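PDB 5FS4: AP205 bacteriophage COAT protein from Acinetobacter phage ap205, which builds the capsid of a small single-stranded RNA phage, probably by assembling coat-protein dimers into a closed shell around the genome. Local coordinates for residues T28-S33 / G51-V56; V106-A111 / P122-V127; R59-P64 / V72-E77. The protein carries 2 engineered substitutions. All coordinates share one frame; numbering follows the deposited sequence.

How the contacts relate
Along the chain the order is contact 1, then contact 3, then contact 2. Contacts 1 and 3 share one five-stranded antiparallel sheet: strand 47-60 pairs with strand 28-38 in contact 1 and, at its far end, with strand 76-88 in contact 3, their centres about 24 Å apart. Contact 2, where helix 92-111 ends beside the loop before strand 127-128, lies away from this chain's own sheet, against the second subunit, with centres about 24 Å from contact 1 and 30 Å from contact 3. Sheet, helix and strand 127-128 interlock with the partner, consistent with the dimer that is the building block of related phage coats; contact 3 also touches the second subunit.

Contact 1. Residues T28-S33 / G51-V56; sequences TTFSAS and GQYVSV
Phe-30 and Tyr-53 lie side by side on one face of a beta hairpin, strands 28-38 and 47-60, in the five-stranded antiparallel sheet of the coat fold. CZ of Phe-30 meets CD1 of Tyr-53 at 4.0 Å, reaching that ring at its edge. With CG anti to the backbone N (chi1 177°), the Phe-30 ring runs beside Ser-55, whose OG lies in the ring plane at its edge, 3.3 Å from Phe-30 CD1. Small Ala-32 leaves room for the tyrosine, its CB 3.9 Å from CD1 of Tyr-53. Six backbone hydrogen bonds hold the register, two each for Thr-29 with Val-56, Ser-31 with Val-54 and Ser-33 with Gln-52.

Helix 92-111 of the second subunit covers the aromatic face: its Asn-105 packs on Phe-30, and its His-102 ND1 is hydrogen-bonded to Ser-55 OG. The other face, which in related phages looks into the capsid, carries Thr-29, Ser-31, Ser-33, Gln-52, Val-54 and Val-56; the beta-branched ones favour strands. There Thr-29 OG1 takes the crowded position between N and C (chi1 58°), close beside Val-56 CB at 3.4 Å. A water 2.8 Å from Thr-29 OG1 donates a hydrogen bond to Val-54 O, 2.9 Å away.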
loop_
_atom_site.group_PDB
_atom_site.type_symbol
_atom_site.label_atom_id
_atom_site.label_comp_id
_atom_site.label_asym_id
_atom_site.label_seq_id
_atom_site.Cartn_x
_atom_site.Cartn_y
_atom_site.Cartn_z
ATOM N N THR B 28 -1.457 9.028 14.715
ATOM C CA THR B 28 -0.837 7.971 13.884
ATOM C C THR B 28 -1.529 6.612 14.112
ATOM O O THR B 28 -1.534 6.071 15.243
ATOM C CB THR B 28 0.662 7.855 14.151
ATOM O OG1 THR B 28 1.216 9.135 13.932
ATOM C CG2 THR B 28 1.328 6.930 13.126
ATOM N N THR B 29 -2.178 6.087 13.064
ATOM C CA THR B 29 -2.947 4.846 13.243
ATOM C C THR B 29 -2.579 3.866 12.143
ATOM O O THR B 29 -2.158 4.264 11.071
ATOM C CB THR B 29 -4.486 5.048 13.256
ATOM O OG1 THR B 29 -4.915 5.675 12.040
ATOM C CG2 THR B 29 -4.891 5.894 14.356
ATOM N N PHE B 30 -2.659 2.589 12.472
ATOM C CA PHE B 30 -2.600 1.508 11.495
ATOM C C PHE B 30 -3.741 0.579 11.856
ATOM O O PHE B 30 -3.754 0.065 12.979
ATOM C CB PHE B 30 -1.298 0.732 11.578
ATOM C CG PHE B 30 -1.254 -0.415 10.622
ATOM C CD1 PHE B 30 -1.141 -0.145 9.247
ATOM C CD2 PHE B 30 -1.422 -1.741 11.083
ATOM C CE1 PHE B 30 -1.107 -1.167 8.319
ATOM C CE2 PHE B 30 -1.425 -2.783 10.133
ATOM C CZ PHE B 30 -1.252 -2.476 8.782
ATOM N N SER B 31 -4.645 0.306 10.908
ATOM C CA SER B 31 -5.755 -0.591 11.199
ATOM C C SER B 31 -5.774 -1.780 10.257
ATOM O O SER B 31 -5.419 -1.673 9.103
ATOM C CB SER B 31 -7.041 0.208 11.171
ATOM O OG SER B 31 -7.414 0.439 9.849
ATOM N N ALA B 32 -6.211 -2.933 10.757
ATOM C CA ALA B 32 -6.311 -4.162 9.937
ATOM C C ALA B 32 -7.739 -4.720 10.123
ATOM O O ALA B 32 -8.180 -4.941 11.259
ATOM C CB ALA B 32 -5.223 -5.185 10.385
ATOM N N SER B 33 -8.467 -4.886 9.029
ATOM C CA SER B 33 -9.858 -5.318 9.098
ATOM C C SER B 33 -9.979 -6.498 8.138
ATOM O O SER B 33 -9.680 -6.349 6.955
ATOM C CB SER B 33 -10.744 -4.197 8.618
ATOM O OG SER B 33 -12.092 -4.648 8.666
ATOM N N GLY B 51 -8.644 -8.641 3.236
ATOM C CA GLY B 51 -8.028 -7.874 4.308
ATOM C C GLY B 51 -7.731 -6.461 3.910
ATOM O O GLY B 51 -7.116 -6.212 2.883
ATOM N N GLN B 52 -8.112 -5.520 4.766
ATOM C CA GLN B 52 -7.980 -4.080 4.447
ATOM C C GLN B 52 -7.049 -3.538 5.472
ATOM O O GLN B 52 -7.357 -3.649 6.657
ATOM C CB GLN B 52 -9.299 -3.352 4.589
ATOM C CG GLN B 52 -9.229 -1.904 4.166
ATOM C CD GLN B 52 -10.454 -1.125 4.544
ATOM O OE1 GLN B 52 -11.304 -0.864 3.713
ATOM N NE2 GLN B 52 -10.559 -0.776 5.838
ATOM N N TYR B 53 -5.967 -2.920 5.020
ATOM C CA TYR B 53 -4.881 -2.413 5.889
ATOM C C TYR B 53 -4.741 -0.927 5.623
ATOM O O TYR B 53 -4.501 -0.544 4.499
ATOM C CB TYR B 53 -3.567 -3.128 5.560
ATOM C CG TYR B 53 -3.647 -4.605 5.657
ATOM C CD1 TYR B 53 -3.418 -5.235 6.892
ATOM C CD2 TYR B 53 -4.022 -5.401 4.572
ATOM C CE1 TYR B 53 -3.531 -6.623 7.017
ATOM C CE2 TYR B 53 -4.199 -6.791 4.712
ATOM C CZ TYR B 53 -3.947 -7.402 5.941
ATOM O OH TYR B 53 -4.050 -8.780 5.991
ATOM N N VAL B 54 -4.882 -0.085 6.638
ATOM C CA VAL B 54 -4.918 1.387 6.461
ATOM C C VAL B 54 -3.927 2.108 7.408
ATOM O O VAL B 54 -3.872 1.861 8.611
ATOM C CB VAL B 54 -6.358 1.991 6.662
ATOM C CG1 VAL B 54 -6.324 3.458 6.383
ATOM C CG2 VAL B 54 -7.384 1.326 5.776
ATOM N N SER B 55 -3.080 2.961 6.816
ATOM C CA SER B 55 -2.051 3.692 7.577
ATOM C C SER B 55 -2.437 5.168 7.479
ATOM O O SER B 55 -2.820 5.616 6.414
ATOM C CB SER B 55 -0.654 3.499 6.995
ATOM O OG SER B 55 -0.235 2.130 7.023
ATOM N N VAL B 56 -2.369 5.895 8.610
ATOM C CA VAL B 56 -2.721 7.292 8.684
ATOM C C VAL B 56 -1.679 8.053 9.484
ATOM O O VAL B 56 -1.244 7.609 10.518
ATOM C CB VAL B 56 -4.118 7.549 9.303
ATOM C CG1 VAL B 56 -4.402 9.022 9.502
ATOM C CG2 VAL B 56 -5.211 6.915 8.470
HETATM O O HOH W 1 -5.461 3.562 10.327
HETATM O O HOH W 2 -8.549 -1.504 8.286
#

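Contact 2. Residues V106-A111 / P122-V127; sequences VDTLFA and PTAAIV
At the C-terminal end of helix 92-111, Thr-108 and Leu-109 receive the chain as it returns through Ala-124 to Ile-126 toward strand 127-128; this is a helix-to-loop packing in the part of the coat fold that reaches over to the partner subunit. The two helix residues are neighbours in sequence and approach Ala-124 with one methyl each. Leu-109 CD2 comes to 3.5 Å from Ala-124 CB, closer than carbons usually pack, while Thr-108 CG2 stands 4.0 Å from the same methyl. A side chain as short as alanine suits a place where the loop passes this near the helix.

Ile-126 adds a second, looser touch. Its chi1 of -60° and chi2 of -55° fold the chain so that CD1 comes 4.3 Å from Leu-109 CG. Between Ala-124 and Ile-126, Ala-125 is the centre of an inverse gamma turn, with a weak bond from Ile-126 N to Ala-124 O. The Ala-125 carbonyl, its O 4.1 Å from Thr-108 OG1, is joined to that hydroxyl through water: the water donates to Ala-125 O at 2.7 Å and lies 2.8 Å from Thr-108 OG1. This hydroxyl is also hydrogen-bonded to Arg-104 O, one turn back in the helix, a common habit of threonine in helices.

In the second subunit, Ala-32 packs against Leu-109 and Trp-20 against Ile-126. Val-127 then pairs with a strand of that subunit, extending the sheet across the interface.

No direct hydrogen bond joins the two segments. Methyl contacts and one bridging water therefore carry the meeting, and threonine serves both, giving CG2 to the apolar patch and OG1 to the water.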
loop_
_atom_site.group_PDB
_atom_site.type_symbol
_atom_site.label_atom_id
_atom_site.label_comp_id
_atom_site.label_asym_id
_atom_site.label_seq_id
_atom_site.Cartn_x
_atom_site.Cartn_y
_atom_site.Cartn_z
ATOM N N VAL B 106 4.866 -1.275 -7.222
ATOM C CA VAL B 106 4.568 -0.002 -6.646
ATOM C C VAL B 106 5.865 0.767 -6.356
ATOM O O VAL B 106 5.947 1.955 -6.669
ATOM C CB VAL B 106 3.695 -0.084 -5.371
ATOM C CG1 VAL B 106 3.531 1.332 -4.813
ATOM C CG2 VAL B 106 2.330 -0.735 -5.642
ATOM N N ASP B 107 6.872 0.106 -5.787
ATOM C CA ASP B 107 8.182 0.739 -5.521
ATOM C C ASP B 107 8.742 1.356 -6.793
ATOM O O ASP B 107 9.197 2.471 -6.777
ATOM C CB ASP B 107 9.234 -0.261 -4.957
ATOM C CG ASP B 107 8.940 -0.716 -3.555
ATOM O OD1 ASP B 107 8.117 -0.053 -2.864
ATOM O OD2 ASP B 107 9.508 -1.784 -3.159
ATOM N N THR B 108 8.691 0.620 -7.885
ATOM C CA THR B 108 9.246 1.138 -9.185
ATOM C C THR B 108 8.669 2.486 -9.574
ATOM O O THR B 108 9.408 3.365 -9.996
ATOM C CB THR B 108 9.108 0.065 -10.300
ATOM O OG1 THR B 108 9.917 -1.093 -9.998
ATOM C CG2 THR B 108 9.506 0.598 -11.631
ATOM N N LEU B 109 7.354 2.662 -9.409
ATOM C CA LEU B 109 6.661 3.867 -9.801
ATOM C C LEU B 109 6.686 4.932 -8.710
ATOM O O LEU B 109 6.964 6.091 -8.992
ATOM C CB LEU B 109 5.240 3.591 -10.173
ATOM C CG LEU B 109 4.953 2.662 -11.331
ATOM C CD1 LEU B 109 3.450 2.544 -11.559
ATOM C CD2 LEU B 109 5.621 3.111 -12.614
ATOM N N PHE B 110 6.399 4.524 -7.497
ATOM C CA PHE B 110 6.288 5.459 -6.379
ATOM C C PHE B 110 7.569 5.654 -5.534
ATOM O O PHE B 110 7.889 6.802 -5.163
ATOM C CB PHE B 110 5.125 5.016 -5.462
ATOM C CG PHE B 110 4.944 5.902 -4.276
ATOM C CD1 PHE B 110 4.194 7.053 -4.378
ATOM C CD2 PHE B 110 5.559 5.598 -3.017
ATOM C CE1 PHE B 110 4.029 7.906 -3.270
ATOM C CE2 PHE B 110 5.390 6.438 -1.934
ATOM C CZ PHE B 110 4.635 7.580 -2.044
ATOM N N ALA B 111 8.233 4.566 -5.160
ATOM C CA ALA B 111 9.380 4.628 -4.224
ATOM C C ALA B 111 10.610 5.277 -4.883
ATOM O O ALA B 111 11.221 6.203 -4.346
ATOM C CB ALA B 111 9.771 3.251 -3.736
ATOM N N PRO B 122 6.020 5.572 -18.551
ATOM C CA PRO B 122 5.518 4.450 -19.376
ATOM C C PRO B 122 6.585 3.392 -19.731
ATOM O O PRO B 122 6.240 2.292 -20.210
ATOM C CB PRO B 122 4.970 5.167 -20.619
ATOM C CG PRO B 122 5.967 6.266 -20.783
ATOM C CD PRO B 122 6.325 6.744 -19.386
ATOM N N THR B 123 7.854 3.706 -19.494
ATOM C CA THR B 123 8.931 2.747 -19.710
ATOM C C THR B 123 9.320 1.983 -18.435
ATOM O O THR B 123 10.264 1.241 -18.484
ATOM C CB THR B 123 10.195 3.450 -20.253
ATOM O OG1 THR B 123 10.839 4.197 -19.207
ATOM C CG2 THR B 123 9.825 4.367 -21.467
ATOM N N ALA B 124 8.645 2.231 -17.297
ATOM C CA ALA B 124 8.915 1.546 -16.049
ATOM C C ALA B 124 8.906 0.011 -16.228
ATOM O O ALA B 124 8.060 -0.545 -16.945
ATOM C CB ALA B 124 7.916 1.992 -14.989
ATOM N N ALA B 125 9.867 -0.644 -15.574
ATOM C CA ALA B 125 10.077 -2.082 -15.676
ATOM C C ALA B 125 9.117 -2.781 -14.667
ATOM O O ALA B 125 9.478 -3.068 -13.532
ATOM C CB ALA B 125 11.537 -2.408 -15.330
ATOM N N ILE B 126 7.912 -3.046 -15.116
ATOM C CA ILE B 126 6.896 -3.766 -14.341
ATOM C C ILE B 126 6.932 -5.274 -14.679
ATOM O O ILE B 126 7.129 -5.660 -15.851
ATOM C CB ILE B 126 5.496 -3.194 -14.670
ATOM C CG1 ILE B 126 5.398 -1.695 -14.331
ATOM C CG2 ILE B 126 4.354 -3.978 -13.992
ATOM C CD1 ILE B 126 5.768 -1.306 -12.891
ATOM N N VAL B 127 6.772 -6.111 -13.640
ATOM C CA VAL B 127 6.938 -7.527 -13.774
ATOM C C VAL B 127 5.824 -8.327 -13.130
ATOM O O VAL B 127 5.199 -7.855 -12.188
ATOM C CB VAL B 127 8.286 -7.981 -13.171
ATOM C CG1 VAL B 127 9.439 -7.269 -13.876
ATOM C CG2 VAL B 127 8.350 -7.777 -11.659
HETATM O O HOH W 3 8.690 -3.384 -10.939
#

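Contact 3. Residues R59-P64 / V72-E77; sequences RPAPKP and VIMPNE
Met-74 curls back along residues 61-64 because its three torsions all turn the same way (chi1 -65°, chi2 -71°, chi3 -74°). The backbone itself places Met-74 CB 3.2 Å from Ala-61 O; the torsions then carry CG over Lys-63, bring SD past Pro-64 CD at 3.9 Å, and swing the terminal CE round to 3.4 Å from Pro-62 O. A long, unbranched, flexible thioether suits this course along a proline-rich chain. Lys-63 crosses it, with its CG 4.0 Å from Met-74 CG, and extends NZ to a water that also donates to Val-72 O.

Residues 59-64 leave the end of strand 47-60, and residues 72-77 bring the chain back into strand 76-88; the connection between them probably corresponds to the FG loop of related phage coats. It includes Gly-67 and Gly-71, engineered residues at positions where interchain disulfides are known for this protein. At its base Arg-59 and Glu-77 form an antiparallel hydrogen-bonded pair. One step outward, Ala-61 N makes a nearly straight bond to Pro-75 O at 3.0 Å. Proline fits at 60, a non-hydrogen-bonded site, since it has no N-H to give; Asn-76 lies alongside, its OD1 3.5 Å from Pro-60 CG.

Arg-59 and Glu-77 touch through their aliphatic parts, CB to CG at 3.9 Å, while their charged ends diverge. Arg-59 NE is bound to Gln-79 OE1, and its NH2 forms a salt bridge with Glu-98 of the second subunit. Glu-77 OE2 is held by Ser-88 OG and Asn-91 ND2, both of that second subunit.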
loop_
_atom_site.group_PDB
_atom_site.type_symbol
_atom_site.label_atom_id
_atom_site.label_comp_id
_atom_site.label_asym_id
_atom_site.label_seq_id
_atom_site.Cartn_x
_atom_site.Cartn_y
_atom_site.Cartn_z
ATOM N N ARG B 59 0.498 14.954 9.005
ATOM C CA ARG B 59 1.785 15.511 8.680
ATOM C C ARG B 59 1.718 17.012 8.453
ATOM O O ARG B 59 1.010 17.461 7.566
ATOM C CB ARG B 59 2.273 14.825 7.398
ATOM C CG ARG B 59 3.692 15.183 6.909
ATOM C CD ARG B 59 4.814 14.614 7.748
ATOM N NE ARG B 59 4.767 13.178 7.811
ATOM C CZ ARG B 59 5.489 12.436 8.631
ATOM N NH1 ARG B 59 6.355 12.994 9.442
ATOM N NH2 ARG B 59 5.319 11.123 8.632
ATOM N N PRO B 60 2.496 17.803 9.236
ATOM C CA PRO B 60 2.579 19.245 9.035
ATOM C C PRO B 60 2.872 19.591 7.574
ATOM O O PRO B 60 3.761 19.010 6.956
ATOM C CB PRO B 60 3.756 19.671 9.961
ATOM C CG PRO B 60 3.880 18.586 10.950
ATOM C CD PRO B 60 3.524 17.340 10.197
ATOM N N ALA B 61 2.095 20.511 7.030
ATOM C CA ALA B 61 2.450 21.072 5.756
ATOM C C ALA B 61 3.810 21.765 5.897
ATOM O O ALA B 61 4.133 22.223 6.999
ATOM C CB ALA B 61 1.381 22.069 5.308
ATOM N N PRO B 62 4.601 21.891 4.798
ATOM C CA PRO B 62 5.882 22.598 4.882
ATOM C C PRO B 62 5.712 24.081 5.239
ATOM O O PRO B 62 4.726 24.667 4.842
ATOM C CB PRO B 62 6.457 22.437 3.454
ATOM C CG PRO B 62 5.762 21.242 2.900
ATOM C CD PRO B 62 4.396 21.298 3.464
ATOM N N LYS B 63 6.621 24.636 6.037
ATOM C CA LYS B 63 6.571 26.059 6.445
ATOM C C LYS B 63 6.962 26.898 5.278
ATOM O O LYS B 63 7.851 26.512 4.521
ATOM C CB LYS B 63 7.594 26.358 7.545
ATOM C CG LYS B 63 7.335 25.645 8.843
ATOM C CD LYS B 63 8.420 25.876 9.878
ATOM C CE LYS B 63 8.825 24.545 10.496
ATOM N NZ LYS B 63 9.497 24.692 11.806
ATOM N N PRO B 64 6.356 28.076 5.125
ATOM C CA PRO B 64 6.885 28.917 4.028
ATOM C C PRO B 64 8.298 29.479 4.344
ATOM O O PRO B 64 8.891 29.251 5.447
ATOM C CB PRO B 64 5.820 30.032 3.890
ATOM C CG PRO B 64 5.229 30.139 5.230
ATOM C CD PRO B 64 5.387 28.809 5.950
ATOM N N VAL B 72 6.427 29.765 13.047
ATOM C CA VAL B 72 5.188 29.231 12.459
ATOM C C VAL B 72 5.054 27.741 12.812
ATOM O O VAL B 72 6.048 26.982 12.725
ATOM C CB VAL B 72 5.155 29.417 10.926
ATOM C CG1 VAL B 72 3.948 28.704 10.282
ATOM C CG2 VAL B 72 5.125 30.895 10.601
ATOM N N ILE B 73 3.848 27.351 13.241
ATOM C CA ILE B 73 3.447 25.948 13.303
ATOM C C ILE B 73 2.372 25.772 12.261
ATOM O O ILE B 73 1.291 26.380 12.364
ATOM C CB ILE B 73 2.836 25.528 14.647
ATOM C CG1 ILE B 73 3.736 25.928 15.833
ATOM C CG2 ILE B 73 2.556 24.035 14.644
ATOM C CD1 ILE B 73 5.172 25.558 15.707
ATOM N N MET B 74 2.642 24.897 11.277
ATOM C CA MET B 74 1.688 24.691 10.157
ATOM C C MET B 74 0.567 23.658 10.490
ATOM O O MET B 74 0.749 22.829 11.360
ATOM C CB MET B 74 2.476 24.294 8.873
ATOM C CG MET B 74 3.414 25.417 8.365
ATOM S SD MET B 74 2.515 26.799 7.665
ATOM C CE MET B 74 1.985 26.121 6.116
ATOM N N PRO B 75 -0.598 23.766 9.852
ATOM C CA PRO B 75 -1.635 22.744 10.039
ATOM C C PRO B 75 -1.204 21.404 9.432
ATOM O O PRO B 75 -0.268 21.402 8.600
ATOM C CB PRO B 75 -2.826 23.294 9.263
ATOM C CG PRO B 75 -2.213 24.214 8.257
ATOM C CD PRO B 75 -1.007 24.813 8.904
ATOM N N ASN B 76 -1.906 20.321 9.776
ATOM C CA ASN B 76 -1.556 18.993 9.214
ATOM C C ASN B 76 -2.434 18.586 8.066
ATOM O O ASN B 76 -3.627 18.834 8.044
ATOM C CB ASN B 76 -1.627 17.888 10.260
ATOM C CG ASN B 76 -0.733 18.156 11.455
ATOM O OD1 ASN B 76 0.385 18.582 11.314
ATOM N ND2 ASN B 76 -1.218 17.847 12.627
ATOM N N GLU B 77 -1.800 17.890 7.146
ATOM C CA GLU B 77 -2.456 17.108 6.121
ATOM C C GLU B 77 -2.637 15.718 6.595
ATOM O O GLU B 77 -2.067 15.309 7.580
ATOM C CB GLU B 77 -1.626 17.107 4.806
ATOM C CG GLU B 77 -0.282 16.364 4.817
ATOM C CD GLU B 77 0.183 15.992 3.412
ATOM O OE1 GLU B 77 -0.674 15.711 2.542
ATOM O OE2 GLU B 77 1.432 15.964 3.176
HETATM O O HOH W 4 8.448 27.226 13.190
#